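Phenolpthiocerol synthesis type-I polyketide synthase ppsA (Mycobacterium bovis, PDB 7AKC) probably extends long fatty acyl starters with malonyl or methylmalonyl units toward the lipid core of phthiocerols, and is represented here by its acyltransferase domain. Local coordinates at residues P21-V26 with T287-S292; F25-R30 with D106-H111; G149-E154 with T181-P186. One frame throughout, in Å; residues are numbered along the deposited sequence.

Contacts 1 and 2 are the two flanks of one strand, 23-27, the middle strand of a five-stranded parallel sheet: 287-290 pairs along one edge and 107-110 along the other. They share Phe25 and Val26, and their centres lie about 8 Å apart. Contact 2 runs into Gly110, the first residue of a GxSxG pattern with Ser112 and Gly114, consistent with the nucleophile elbow of acyltransferases. Contact 3 belongs to a separate antiparallel sheet, its centre about 20 Å from that of contact 2 and about 25 Å from that of contact 1; its nearest atoms come within about 6 Å of contact 2. Bound sodium ions lie about 8 Å from the side chains of Phe288 and Ile183.

Contact 1 (P21-V26 with T287-S292); sequences PGTVFV and TFIEIS
Gly22 O takes the N-H of Thr287 at 3.0 Å and starts the parallel pairing of strands 23-26 and 287-290, whose short axes cross at -24°. Thr23 then sets its side chain beside that of Thr287, and its CG2 meets Ile289 CD1 at 3.8 Å. Val24 is held by both its backbone polar atoms, N to Thr287 O and O to Ile289 N, each bond 2.8 Å. On the face shared with Val26, Phe288 and Glu290, Val24 CG2 sits over one face of the Phe288 ring, 4.0 Å from its centroid, offset toward the rim. Phe25 turns to the other face. With CG anti to the carbonyl carbon (chi1 -81°), it offers one face of its ring to Ile291 CD1, which stands over it 3.8 Å from the centroid in a CH-pi contact, while Ile289 CD1 approaches CE1 obliquely. Trp98 of helix 79-100 also meets this ring. Val26 closes the run: its N binds Ile289 O, and its O receives Ile291 N at 2.9 Å. Val26 CG2 reaches the edge of the Phe288 ring, and both side chains are covered by helices 270-278 and 298-308. Glu290, the partner of Val26, extends its side chain and brings OE2 to Ser292 OG at 2.8 Å, met from above the carboxylate plane; OE2 also accepts Leu296 N and OE1 accepts Leu297 N. A buried carboxylate held by three donors probably keeps its negative charge, so the strand end joins an apolar sheet core to a hydrogen-bonded carboxylate just ahead of helix 298-308.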
loop_
_atom_site.group_PDB
_atom_site.type_symbol
_atom_site.label_atom_id
_atom_site.label_comp_id
_atom_site.label_asym_id
_atom_site.label_seq_id
_atom_site.Cartn_x
_atom_site.Cartn_y
_atom_site.Cartn_z
ATOM N N PRO A 21 -8.704 -14.720 -18.328
ATOM C CA PRO A 21 -8.691 -13.277 -18.047
ATOM C C PRO A 21 -7.639 -12.835 -17.023
ATOM O O PRO A 21 -7.091 -11.754 -17.174
ATOM C CB PRO A 21 -10.113 -12.995 -17.549
ATOM N N GLY A 22 -7.364 -13.652 -16.007
ATOM C CA GLY A 22 -6.373 -13.324 -14.986
ATOM C C GLY A 22 -6.959 -12.620 -13.771
ATOM O O GLY A 22 -7.725 -11.664 -13.926
ATOM N N THR A 23 -6.587 -13.077 -12.544
ATOM C CA THR A 23 -7.093 -12.563 -11.266
ATOM C C THR A 23 -5.993 -12.056 -10.350
ATOM O O THR A 23 -5.065 -12.782 -10.010
ATOM C CB THR A 23 -7.899 -13.643 -10.550
ATOM O OG1 THR A 23 -8.955 -14.027 -11.411
ATOM C CG2 THR A 23 -8.478 -13.152 -9.219
ATOM N N VAL A 24 -6.117 -10.815 -9.923
ATOM C CA VAL A 24 -5.135 -10.186 -9.038
ATOM C C VAL A 24 -5.749 -9.962 -7.695
ATOM O O VAL A 24 -6.850 -9.427 -7.624
ATOM C CB VAL A 24 -4.652 -8.833 -9.578
ATOM C CG1 VAL A 24 -3.501 -8.294 -8.734
ATOM C CG2 VAL A 24 -4.246 -8.935 -11.050
ATOM N N PHE A 25 -5.021 -10.283 -6.625
ATOM C CA PHE A 25 -5.505 -9.988 -5.275
ATOM C C PHE A 25 -4.730 -8.784 -4.817
ATOM O O PHE A 25 -3.507 -8.773 -4.905
ATOM C CB PHE A 25 -5.300 -11.176 -4.323
ATOM C CG PHE A 25 -6.355 -12.273 -4.421
ATOM C CD1 PHE A 25 -7.160 -12.396 -5.544
ATOM C CD2 PHE A 25 -6.558 -13.165 -3.372
ATOM C CE1 PHE A 25 -8.111 -13.418 -5.636
ATOM C CE2 PHE A 25 -7.536 -14.162 -3.454
ATOM C CZ PHE A 25 -8.307 -14.290 -4.582
ATOM N N VAL A 26 -5.437 -7.757 -4.346
ATOM C CA VAL A 26 -4.838 -6.510 -3.912
ATOM C C VAL A 26 -4.970 -6.368 -2.393
ATOM O O VAL A 26 -6.070 -6.477 -1.868
ATOM C CB VAL A 26 -5.429 -5.296 -4.656
ATOM C CG1 VAL A 26 -4.756 -4.010 -4.182
ATOM C CG2 VAL A 26 -5.289 -5.451 -6.187
ATOM N N THR A 287 -9.141 -9.051 -13.734
ATOM C CA THR A 287 -9.984 -8.992 -12.537
ATOM C C THR A 287 -9.131 -8.629 -11.357
ATOM O O THR A 287 -8.102 -9.255 -11.146
ATOM C CB THR A 287 -10.707 -10.312 -12.265
ATOM O OG1 THR A 287 -11.512 -10.645 -13.382
ATOM C CG2 THR A 287 -11.571 -10.245 -10.994
ATOM N N PHE A 288 -9.517 -7.590 -10.616
ATOM C CA PHE A 288 -8.762 -7.149 -9.461
ATOM C C PHE A 288 -9.677 -7.250 -8.259
ATOM O O PHE A 288 -10.792 -6.734 -8.294
ATOM C CB PHE A 288 -8.283 -5.699 -9.652
ATOM C CG PHE A 288 -7.210 -5.597 -10.715
ATOM C CD1 PHE A 288 -7.535 -5.627 -12.062
ATOM C CD2 PHE A 288 -5.880 -5.430 -10.369
ATOM C CE1 PHE A 288 -6.546 -5.595 -13.038
ATOM C CE2 PHE A 288 -4.894 -5.334 -11.353
ATOM C CZ PHE A 288 -5.236 -5.419 -12.683
ATOM N N ILE A 289 -9.242 -7.983 -7.241
ATOM C CA ILE A 289 -10.019 -8.200 -6.048
ATOM C C ILE A 289 -9.267 -7.651 -4.873
ATOM O O ILE A 289 -8.193 -8.139 -4.560
ATOM C CB ILE A 289 -10.359 -9.697 -5.849
ATOM C CG1 ILE A 289 -10.969 -10.308 -7.129
ATOM C CG2 ILE A 289 -11.273 -9.879 -4.632
ATOM C CD1 ILE A 289 -11.293 -11.837 -7.045
ATOM N N GLU A 290 -9.823 -6.652 -4.219
ATOM C CA GLU A 290 -9.225 -6.086 -3.012
ATOM C C GLU A 290 -9.598 -7.035 -1.875
ATOM O O GLU A 290 -10.777 -7.332 -1.704
ATOM C CB GLU A 290 -9.809 -4.700 -2.748
ATOM C CG GLU A 290 -9.242 -4.078 -1.480
ATOM C CD GLU A 290 -9.733 -2.676 -1.186
ATOM O OE1 GLU A 290 -10.003 -1.925 -2.147
ATOM O OE2 GLU A 290 -9.871 -2.332 0.013
ATOM N N ILE A 291 -8.612 -7.554 -1.138
ATOM C CA ILE A 291 -8.865 -8.489 -0.042
ATOM C C ILE A 291 -8.936 -7.703 1.243
ATOM O O ILE A 291 -7.921 -7.528 1.924
ATOM C CB ILE A 291 -7.802 -9.619 0.009
ATOM C CG1 ILE A 291 -7.545 -10.221 -1.403
ATOM C CG2 ILE A 291 -8.210 -10.701 0.996
ATOM C CD1 ILE A 291 -8.793 -10.790 -2.077
ATOM N N SER A 292 -10.115 -7.157 1.546
ATOM C CA SER A 292 -10.275 -6.303 2.719
ATOM C C SER A 292 -11.687 -6.389 3.312
ATOM O O SER A 292 -12.596 -6.902 2.669
ATOM C CB SER A 292 -10.003 -4.856 2.329
ATOM O OG SER A 292 -11.006 -4.418 1.427
#

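Contact 2 (F25-R30 with D106-H111); sequences FVYSGR and DLVIGH
Tyr27 lies across Val108 on the side of the sheet away from Val26 and Ile109. Its CB is 4.1 Å from Ile109 O, and CG leaves anti to the carbonyl carbon (chi1 -64°), which turns the ring back along its own strand toward Phe25, between Val108 and Ile291. CD2 brings its edge to the same Ile109 O, at 4.0 Å. Next, CE2 touches Val108 CG1 at 4.1 Å, again near the ring plane. CE1, on the other edge, packs on Ile291 CB. At the tip, OH arrives in plane at the edge of the Phe25 ring and hydrogen-bonds Thr95 OG1 of helix 79-100, so the buried hydroxyl is satisfied. Backbone bonds join the parallel strands 25-27 and 107-110, ending with His111 N to Tyr27 O at 2.8 Å. Past the strand, Gly29 N gives a weak bond of 3.4 Å to His111 ND1 at the imidazole edge, and the ring meets Phe270 edge-to-face. Gly29, lacking a side chain, can pass close to the carbonyl of His111. The weak Gly29 bond and Phe270 only flank the imidazole, whereas the His111 N bond ties down the backbone at the residue before Ser112, in a GxSxG sequence consistent with a nucleophile elbow.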
loop_
_atom_site.group_PDB
_atom_site.type_symbol
_atom_site.label_atom_id
_atom_site.label_comp_id
_atom_site.label_asym_id
_atom_site.label_seq_id
_atom_site.Cartn_x
_atom_site.Cartn_y
_atom_site.Cartn_z
ATOM N N PHE A 25 -5.021 -10.283 -6.625
ATOM C CA PHE A 25 -5.505 -9.988 -5.275
ATOM C C PHE A 25 -4.730 -8.784 -4.817
ATOM O O PHE A 25 -3.507 -8.773 -4.905
ATOM C CB PHE A 25 -5.300 -11.176 -4.323
ATOM C CG PHE A 25 -6.355 -12.273 -4.421
ATOM C CD1 PHE A 25 -7.160 -12.396 -5.544
ATOM C CD2 PHE A 25 -6.558 -13.165 -3.372
ATOM C CE1 PHE A 25 -8.111 -13.418 -5.636
ATOM C CE2 PHE A 25 -7.536 -14.162 -3.454
ATOM C CZ PHE A 25 -8.307 -14.290 -4.582
ATOM N N VAL A 26 -5.437 -7.757 -4.346
ATOM C CA VAL A 26 -4.838 -6.510 -3.912
ATOM C C VAL A 26 -4.970 -6.368 -2.393
ATOM O O VAL A 26 -6.070 -6.477 -1.868
ATOM C CB VAL A 26 -5.429 -5.296 -4.656
ATOM C CG1 VAL A 26 -4.756 -4.010 -4.182
ATOM C CG2 VAL A 26 -5.289 -5.451 -6.187
ATOM N N TYR A 27 -3.842 -6.144 -1.704
ATOM C CA TYR A 27 -3.808 -6.029 -0.254
ATOM C C TYR A 27 -3.543 -4.599 0.133
ATOM O O TYR A 27 -2.463 -4.091 -0.153
ATOM C CB TYR A 27 -2.737 -6.966 0.319
ATOM C CG TYR A 27 -3.101 -8.403 0.038
ATOM C CD1 TYR A 27 -3.921 -9.113 0.904
ATOM C CD2 TYR A 27 -2.729 -9.013 -1.155
ATOM C CE1 TYR A 27 -4.303 -10.423 0.625
ATOM C CE2 TYR A 27 -3.167 -10.299 -1.482
ATOM C CZ TYR A 27 -3.936 -11.009 -0.577
ATOM O OH TYR A 27 -4.331 -12.287 -0.866
ATOM N N SER A 28 -4.519 -3.940 0.767
ATOM C CA SER A 28 -4.340 -2.536 1.135
ATOM C C SER A 28 -3.461 -2.411 2.392
ATOM O O SER A 28 -3.364 -3.371 3.167
ATOM C CB SER A 28 -5.698 -1.877 1.351
ATOM O OG SER A 28 -6.327 -2.346 2.530
ATOM N N GLY A 29 -2.885 -1.222 2.605
ATOM C CA GLY A 29 -2.024 -0.947 3.750
ATOM C C GLY A 29 -2.747 -0.703 5.055
ATOM O O GLY A 29 -2.454 -1.351 6.066
ATOM N N ARG A 30 -3.683 0.241 5.059
ATOM C CA ARG A 30 -4.460 0.530 6.264
ATOM C C ARG A 30 -5.920 0.543 5.860
ATOM O O ARG A 30 -6.509 1.606 5.687
ATOM C CB ARG A 30 -4.021 1.860 6.936
ATOM C CG ARG A 30 -4.287 1.946 8.468
ATOM C CD ARG A 30 -5.765 2.032 8.772
ATOM N NE ARG A 30 -6.099 2.376 10.160
ATOM C CZ ARG A 30 -7.337 2.349 10.650
ATOM N NH1 ARG A 30 -8.358 1.981 9.879
ATOM N NH2 ARG A 30 -7.563 2.672 11.918
ATOM N N ASP A 106 -3.619 -15.206 -9.525
ATOM C CA ASP A 106 -2.511 -15.475 -10.429
ATOM C C ASP A 106 -1.362 -14.468 -10.165
ATOM O O ASP A 106 -0.237 -14.678 -10.620
ATOM C CB ASP A 106 -2.998 -15.350 -11.867
ATOM C CG ASP A 106 -4.145 -16.303 -12.149
ATOM O OD1 ASP A 106 -3.909 -17.539 -12.129
ATOM O OD2 ASP A 106 -5.285 -15.818 -12.365
ATOM N N LEU A 107 -1.650 -13.389 -9.424
ATOM C CA LEU A 107 -0.731 -12.312 -9.142
ATOM C C LEU A 107 -1.251 -11.558 -7.922
ATOM O O LEU A 107 -2.464 -11.503 -7.670
ATOM C CB LEU A 107 -0.722 -11.360 -10.340
ATOM C CG LEU A 107 0.338 -10.281 -10.323
ATOM C CD1 LEU A 107 1.550 -10.707 -11.111
ATOM C CD2 LEU A 107 -0.205 -8.981 -10.901
ATOM N N VAL A 108 -0.329 -11.046 -7.127
ATOM C CA VAL A 108 -0.714 -10.228 -5.975
ATOM C C VAL A 108 -0.049 -8.860 -6.036
ATOM O O VAL A 108 1.054 -8.722 -6.551
ATOM C CB VAL A 108 -0.490 -10.946 -4.616
ATOM C CG1 VAL A 108 -1.288 -12.246 -4.533
ATOM C CG2 VAL A 108 0.982 -11.191 -4.362
ATOM N N ILE A 109 -0.728 -7.828 -5.483
ATOM C CA ILE A 109 -0.183 -6.485 -5.377
ATOM C C ILE A 109 -0.516 -6.009 -3.990
ATOM O O ILE A 109 -1.660 -6.056 -3.571
ATOM C CB ILE A 109 -0.754 -5.533 -6.454
ATOM C CG1 ILE A 109 -0.334 -6.000 -7.877
ATOM C CG2 ILE A 109 -0.295 -4.118 -6.187
ATOM C CD1 ILE A 109 -0.952 -5.209 -9.035
ATOM N N GLY A 110 0.495 -5.597 -3.263
ATOM C CA GLY A 110 0.323 -5.070 -1.914
ATOM C C GLY A 110 0.572 -3.574 -1.959
ATOM O O GLY A 110 1.582 -3.130 -2.497
ATOM N N HIS A 111 -0.333 -2.801 -1.364
ATOM C CA HIS A 111 -0.324 -1.346 -1.266
ATOM C C HIS A 111 0.184 -0.972 0.130
ATOM O O HIS A 111 -0.368 -1.427 1.142
ATOM C CB HIS A 111 -1.758 -0.867 -1.477
ATOM C CG HIS A 111 -2.039 0.567 -1.184
ATOM N ND1 HIS A 111 -2.271 1.006 0.125
ATOM C CD2 HIS A 111 -2.275 1.593 -2.035
ATOM C CE1 HIS A 111 -2.575 2.295 0.020
ATOM N NE2 HIS A 111 -2.572 2.694 -1.259
#

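Contact 3 (G149-E154 with T181-P186); sequences GMALLE and TVIAGP
Gly149 and Gly185, Ala151 and Ile183, and Leu153 and Thr181 join through their flat peptide groups as antiparallel hydrogen-bonded pairs. This is the inner strand pair of a four-stranded antiparallel sheet, consistent with the ferredoxin-like small subdomain of acyltransferases. One face of the pair carries Met150, Leu152, Val182 and Ala184; the other carries Ala151, Leu153, Thr181 and Ile183 and is covered by helix 157-164. Along the outer edges run strands 204-207 and 171-177. Each hydrogen-bonded pair has two bonds, such as Ala151 N to Ile183 O at 3.0 Å and Ile183 N to Ala151 O at 2.9 Å. On the first face, Met150 lays CB against Val182 CG1 at 3.9 Å, then bends at chi3 (108°) to bring CE onto Ala184 CB at 3.8 Å. Leu152 CD1 touches the other branch of Val182, CG2. On the opposite face, Ile183 carries CG1 between its N and carbonyl carbon, the crowded position (chi1 57°), and against Ala151 CB. Its CG2 branch is crossed by Leu153 at about a right angle, with CD1 of Leu153 resting 3.6 Å from CG2 of Ile183.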
loop_
_atom_site.group_PDB
_atom_site.type_symbol
_atom_site.label_atom_id
_atom_site.label_comp_id
_atom_site.label_asym_id
_atom_site.label_seq_id
_atom_site.Cartn_x
_atom_site.Cartn_y
_atom_site.Cartn_z
ATOM N N GLY A 149 0.540 12.730 9.247
ATOM C CA GLY A 149 -0.749 12.565 8.611
ATOM C C GLY A 149 -0.573 12.421 7.110
ATOM O O GLY A 149 0.548 12.446 6.598
ATOM N N MET A 150 -1.662 12.094 6.449
ATOM C CA MET A 150 -1.664 11.969 4.994
ATOM C C MET A 150 -2.819 12.767 4.418
ATOM O O MET A 150 -3.791 13.018 5.117
ATOM C CB MET A 150 -1.742 10.504 4.573
ATOM C CG MET A 150 -0.511 9.732 5.029
ATOM S SD MET A 150 -0.537 7.966 4.661
ATOM C CE MET A 150 0.632 7.884 3.400
ATOM N N ALA A 151 -2.734 13.136 3.135
ATOM C CA ALA A 151 -3.860 13.836 2.495
ATOM C C ALA A 151 -3.992 13.305 1.087
ATOM O O ALA A 151 -2.988 13.168 0.392
ATOM C CB ALA A 151 -3.654 15.343 2.471
ATOM N N LEU A 152 -5.231 13.051 0.673
ATOM C CA LEU A 152 -5.568 12.622 -0.672
ATOM C C LEU A 152 -5.833 13.892 -1.448
ATOM O O LEU A 152 -6.760 14.655 -1.105
ATOM C CB LEU A 152 -6.836 11.764 -0.641
ATOM C CG LEU A 152 -7.353 11.334 -2.029
ATOM C CD1 LEU A 152 -6.284 10.523 -2.818
ATOM C CD2 LEU A 152 -8.694 10.565 -1.903
ATOM N N LEU A 153 -5.029 14.156 -2.476
ATOM C CA LEU A 153 -5.176 15.364 -3.276
ATOM C C LEU A 153 -5.694 15.021 -4.668
ATOM O O LEU A 153 -5.223 14.040 -5.289
ATOM C CB LEU A 153 -3.794 16.036 -3.437
ATOM C CG LEU A 153 -2.980 16.234 -2.151
ATOM C CD1 LEU A 153 -1.691 16.944 -2.448
ATOM C CD2 LEU A 153 -3.782 16.974 -1.077
ATOM N N GLU A 154 -6.614 15.836 -5.201
ATOM C CA GLU A 154 -7.101 15.632 -6.555
ATOM C C GLU A 154 -6.172 16.444 -7.487
ATOM O O GLU A 154 -6.566 17.436 -8.139
ATOM C CB GLU A 154 -8.603 15.990 -6.694
ATOM C CG GLU A 154 -9.511 15.285 -5.688
ATOM C CD GLU A 154 -9.509 13.766 -5.626
ATOM O OE1 GLU A 154 -9.329 13.128 -6.691
ATOM O OE2 GLU A 154 -9.706 13.215 -4.514
ATOM N N THR A 181 -3.333 11.817 -5.789
ATOM C CA THR A 181 -2.027 11.560 -5.206
ATOM C C THR A 181 -2.091 11.795 -3.709
ATOM O O THR A 181 -2.729 12.754 -3.279
ATOM C CB THR A 181 -1.022 12.567 -5.862
ATOM O OG1 THR A 181 -1.098 12.435 -7.291
ATOM C CG2 THR A 181 0.427 12.291 -5.442
ATOM N N VAL A 182 -1.475 10.922 -2.912
ATOM C CA VAL A 182 -1.464 11.085 -1.462
ATOM C C VAL A 182 -0.127 11.656 -1.025
ATOM O O VAL A 182 0.920 11.164 -1.480
ATOM C CB VAL A 182 -1.712 9.720 -0.780
ATOM C CG1 VAL A 182 -1.627 9.845 0.743
ATOM C CG2 VAL A 182 -3.056 9.148 -1.218
ATOM N N ILE A 183 -0.140 12.688 -0.184
ATOM C CA ILE A 183 1.074 13.256 0.411
ATOM C C ILE A 183 1.155 12.808 1.907
ATOM O O ILE A 183 0.139 12.488 2.502
ATOM C CB ILE A 183 1.130 14.760 0.317
ATOM C CG1 ILE A 183 -0.107 15.416 0.990
ATOM C CG2 ILE A 183 1.203 15.150 -1.190
ATOM C CD1 ILE A 183 0.022 16.937 1.080
ATOM N N ALA A 184 2.349 12.827 2.483
ATOM C CA ALA A 184 2.549 12.371 3.841
ATOM C C ALA A 184 3.620 13.223 4.508
ATOM O O ALA A 184 4.613 13.576 3.882
ATOM C CB ALA A 184 2.961 10.892 3.847
ATOM N N GLY A 185 3.424 13.478 5.792
ATOM C CA GLY A 185 4.349 14.289 6.561
ATOM C C GLY A 185 3.732 14.720 7.882
ATOM O O GLY A 185 2.673 14.226 8.285
ATOM N N PRO A 186 4.384 15.662 8.589
ATOM C CA PRO A 186 3.838 16.118 9.876
ATOM C C PRO A 186 2.367 16.574 9.769
ATOM O O PRO A 186 2.040 17.307 8.806
ATOM C CB PRO A 186 4.789 17.259 10.286
ATOM C CG PRO A 186 6.089 16.915 9.587
ATOM C CD PRO A 186 5.638 16.356 8.236
#